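Tyrosine--tRNA ligase, mitochondrial (PDB 5IHX) probably attaches L-tyrosine to mitochondrial tRNA(Tyr) at the expense of ATP, as an aminoacyl-tRNA synthetase of the first class. Local coordinates at residues M330-P335 with H357-E362. Sequence-based numbering, arbitrary orientation.
Sequences MFTFLP and HALAYE
Thr-332 rests its methyl on one turn of helix 354-368, where CG2 meets CB of Glu-362 at 3.7 Å and CD1 of Leu-359 at 3.9 Å. The threonine side chain crosses both partners at about a right angle; its methyl sits between two residues three positions apart on the helix. The first bond of the Leu-359 side chain does not itself aim at segment 330-335, but with CG anti to the backbone N (chi1 167°) and chi2 at 64° its CD1 is carried nearer. This single branch does the touching, and it also packs against CB of Phe-331, again at 3.9 Å, while the phenylalanine ring leads away. The hydroxyl of Thr-332 is held from two sides of the sequence: OG1 accepts the N-H of Leu-334 (3.0 Å, 154° at the hydrogen), which defines an ST turn, and is hydrogen-bonded to Leu-328 O in helix 321-331. This turn lies in the short connection between helices 321-331 and 336-348, in the all-helical region that follows the nucleotide-binding fold of the synthetase; the contact thus joins that connection to helix 354-368. Leu-334 lies obliquely against Glu-362, its CD1 3.8 Å from the glutamate CG and its CD2 4.0 Å from OE1. The glutamate chain bends at chi2, CB meeting Thr-332 while CG and the carboxylate end meet Leu-334. The buried carboxylate finds its polar partners elsewhere in the chain: OE1 forms a salt bridge with Lys-153, and OE2 is hydrogen-bonded to His-154 NE2. Tyr-150 OH bridges OE2 and Phe-333 N.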
ATOM      1  N   MET A 330       1.934 -38.462  -8.605  1.00 23.02           N
ATOM      2  CA  MET A 330       2.066 -37.078  -8.157  1.00 27.89           C
ATOM      3  C   MET A 330       3.154 -36.891  -7.095  1.00 30.33           C
ATOM      4  O   MET A 330       3.797 -35.838  -7.049  1.00 29.82           O
ATOM      5  CB  MET A 330       0.726 -36.566  -7.610  1.00 26.26           C
ATOM      6  CG  MET A 330      -0.383 -36.475  -8.654  1.00 26.50           C
ATOM      7  SD  MET A 330      -1.860 -35.596  -8.084  1.00 35.08           S
ATOM      8  CE  MET A 330      -2.216 -36.442  -6.548  1.00 29.63           C
ATOM      9  N   PHE A 331       3.351 -37.894  -6.240  1.00 25.54           N
ATOM     10  CA  PHE A 331       4.235 -37.751  -5.079  1.00 28.77           C
ATOM     11  C   PHE A 331       5.598 -38.445  -5.201  1.00 27.92           C
ATOM     12  O   PHE A 331       6.396 -38.387  -4.268  1.00 30.66           O
ATOM     13  CB  PHE A 331       3.534 -38.280  -3.824  1.00 27.44           C
ATOM     14  CG  PHE A 331       2.469 -37.365  -3.292  1.00 33.50           C
ATOM     15  CD1 PHE A 331       2.812 -36.204  -2.619  1.00 29.58           C
ATOM     16  CD2 PHE A 331       1.126 -37.671  -3.450  1.00 26.65           C
ATOM     17  CE1 PHE A 331       1.839 -35.361  -2.120  1.00 33.87           C
ATOM     18  CE2 PHE A 331       0.148 -36.831  -2.952  1.00 30.36           C
ATOM     19  CZ  PHE A 331       0.505 -35.673  -2.286  1.00 31.33           C
ATOM     20  N   THR A 332       5.872 -39.093  -6.331  1.00 27.70           N
ATOM     21  CA  THR A 332       7.148 -39.793  -6.506  1.00 22.16           C
ATOM     22  C   THR A 332       7.745 -39.550  -7.887  1.00 25.61           C
ATOM     23  O   THR A 332       7.072 -39.049  -8.789  1.00 23.95           O
ATOM     24  CB  THR A 332       7.000 -41.319  -6.303  1.00 27.04           C
ATOM     25  OG1 THR A 332       6.616 -41.938  -7.538  1.00 27.33           O
ATOM     26  CG2 THR A 332       5.964 -41.636  -5.227  1.00 24.09           C
ATOM     27  N   PHE A 333       9.020 -39.912  -8.029  1.00 24.95           N
ATOM     28  CA  PHE A 333       9.729 -39.855  -9.309  1.00 26.98           C
ATOM     29  C   PHE A 333       9.746 -41.227  -9.988  1.00 28.42           C
ATOM     30  O   PHE A 333      10.473 -41.435 -10.959  1.00 32.15           O
ATOM     31  CB  PHE A 333      11.168 -39.358  -9.105  1.00 29.46           C
ATOM     32  CG  PHE A 333      11.303 -37.854  -9.002  1.00 33.81           C
ATOM     33  CD1 PHE A 333      12.561 -37.277  -8.906  1.00 36.86           C
ATOM     34  CD2 PHE A 333      10.191 -37.023  -8.978  1.00 23.31           C
ATOM     35  CE1 PHE A 333      12.710 -35.906  -8.804  1.00 32.46           C
ATOM     36  CE2 PHE A 333      10.336 -35.649  -8.879  1.00 26.34           C
ATOM     37  CZ  PHE A 333      11.596 -35.091  -8.792  1.00 29.05           C
ATOM     38  N   LEU A 334       8.949 -42.158  -9.471  1.00 26.58           N
ATOM     39  CA  LEU A 334       8.858 -43.498 -10.044  1.00 28.49           C
ATOM     40  C   LEU A 334       8.429 -43.426 -11.508  1.00 28.59           C
ATOM     41  O   LEU A 334       7.448 -42.754 -11.827  1.00 29.73           O
ATOM     42  CB  LEU A 334       7.870 -44.360  -9.256  1.00 24.22           C
ATOM     43  CG  LEU A 334       8.311 -44.877  -7.885  1.00 30.22           C
ATOM     44  CD1 LEU A 334       7.116 -45.435  -7.137  1.00 25.99           C
ATOM     45  CD2 LEU A 334       9.390 -45.944  -8.021  1.00 29.68           C
ATOM     46  N   PRO A 335       9.175 -44.097 -12.410  1.00 35.67           N
ATOM     47  CA  PRO A 335       8.762 -44.132 -13.819  1.00 37.17           C
ATOM     48  C   PRO A 335       7.362 -44.712 -14.003  1.00 32.50           C
ATOM     49  O   PRO A 335       6.941 -45.556 -13.210  1.00 29.10           O
ATOM     50  CB  PRO A 335       9.809 -45.038 -14.476  1.00 33.03           C
ATOM     51  CG  PRO A 335      10.990 -44.975 -13.582  1.00 31.78           C
ATOM     52  CD  PRO A 335      10.447 -44.812 -12.196  1.00 35.45           C
ATOM     53  N   HIS A 357       2.595 -49.113  -0.005  1.00 26.64           N
ATOM     54  CA  HIS A 357       3.910 -49.222   0.623  1.00 23.29           C
ATOM     55  C   HIS A 357       4.995 -48.596  -0.246  1.00 24.03           C
ATOM     56  O   HIS A 357       5.901 -47.940   0.262  1.00 28.13           O
ATOM     57  CB  HIS A 357       4.251 -50.686   0.917  1.00 31.83           C
ATOM     58  CG  HIS A 357       3.644 -51.206   2.181  1.00 27.69           C
ATOM     59  ND1 HIS A 357       4.027 -50.757   3.429  1.00 34.25           N
ATOM     60  CD2 HIS A 357       2.683 -52.132   2.399  1.00 30.24           C
ATOM     61  CE1 HIS A 357       3.326 -51.381   4.354  1.00 30.21           C
ATOM     62  NE2 HIS A 357       2.501 -52.226   3.756  1.00 33.14           N
ATOM     63  N   ALA A 358       4.904 -48.803  -1.556  1.00 23.80           N
ATOM     64  CA  ALA A 358       5.849 -48.196  -2.487  1.00 24.27           C
ATOM     65  C   ALA A 358       5.724 -46.674  -2.445  1.00 26.42           C
ATOM     66  O   ALA A 358       6.723 -45.959  -2.504  1.00 27.49           O
ATOM     67  CB  ALA A 358       5.617 -48.712  -3.894  1.00 25.63           C
ATOM     68  N   LEU A 359       4.491 -46.190  -2.335  1.00 30.17           N
ATOM     69  CA  LEU A 359       4.224 -44.758  -2.257  1.00 27.38           C
ATOM     70  C   LEU A 359       4.797 -44.173  -0.974  1.00 27.65           C
ATOM     71  O   LEU A 359       5.470 -43.143  -0.992  1.00 26.65           O
ATOM     72  CB  LEU A 359       2.719 -44.489  -2.324  1.00 23.75           C
ATOM     73  CG  LEU A 359       2.244 -43.078  -1.957  1.00 21.99           C
ATOM     74  CD1 LEU A 359       2.775 -42.049  -2.937  1.00 23.32           C
ATOM     75  CD2 LEU A 359       0.725 -43.029  -1.884  1.00 30.28           C
ATOM     76  N   ALA A 360       4.517 -44.839   0.142  1.00 26.92           N
ATOM     77  CA  ALA A 360       4.976 -44.384   1.448  1.00 22.22           C
ATOM     78  C   ALA A 360       6.497 -44.364   1.519  1.00 27.94           C
ATOM     79  O   ALA A 360       7.091 -43.420   2.036  1.00 21.58           O
ATOM     80  CB  ALA A 360       4.406 -45.271   2.545  1.00 25.95           C
ATOM     81  N   TYR A 361       7.125 -45.412   0.995  1.00 28.71           N
ATOM     82  CA  TYR A 361       8.576 -45.523   1.042  1.00 25.55           C
ATOM     83  C   TYR A 361       9.235 -44.393   0.264  1.00 27.32           C
ATOM     84  O   TYR A 361      10.132 -43.718   0.772  1.00 27.78           O
ATOM     85  CB  TYR A 361       9.034 -46.874   0.486  1.00 26.88           C
ATOM     86  CG  TYR A 361      10.533 -47.073   0.559  1.00 28.35           C
ATOM     87  CD1 TYR A 361      11.115 -47.725   1.637  1.00 39.89           C
ATOM     88  CD2 TYR A 361      11.367 -46.595  -0.444  1.00 26.98           C
ATOM     89  CE1 TYR A 361      12.484 -47.902   1.710  1.00 43.64           C
ATOM     90  CE2 TYR A 361      12.733 -46.765  -0.380  1.00 33.65           C
ATOM     91  CZ  TYR A 361      13.288 -47.419   0.699  1.00 40.84           C
ATOM     92  OH  TYR A 361      14.651 -47.589   0.765  1.00 41.52           O
ATOM     93  N   GLU A 362       8.787 -44.196  -0.972  1.00 24.01           N
ATOM     94  CA  GLU A 362       9.361 -43.177  -1.840  1.00 26.57           C
ATOM     95  C   GLU A 362       9.282 -41.787  -1.225  1.00 25.47           C
ATOM     96  O   GLU A 362      10.265 -41.047  -1.226  1.00 28.66           O
ATOM     97  CB  GLU A 362       8.661 -43.181  -3.200  1.00 27.84           C
ATOM     98  CG  GLU A 362       9.050 -44.350  -4.089  1.00 26.74           C
ATOM     99  CD  GLU A 362      10.509 -44.303  -4.503  1.00 41.08           C
ATOM    100  OE1 GLU A 362      11.166 -45.365  -4.485  1.00 43.12           O
ATOM    101  OE2 GLU A 362      10.997 -43.203  -4.850  1.00 34.75           O
TER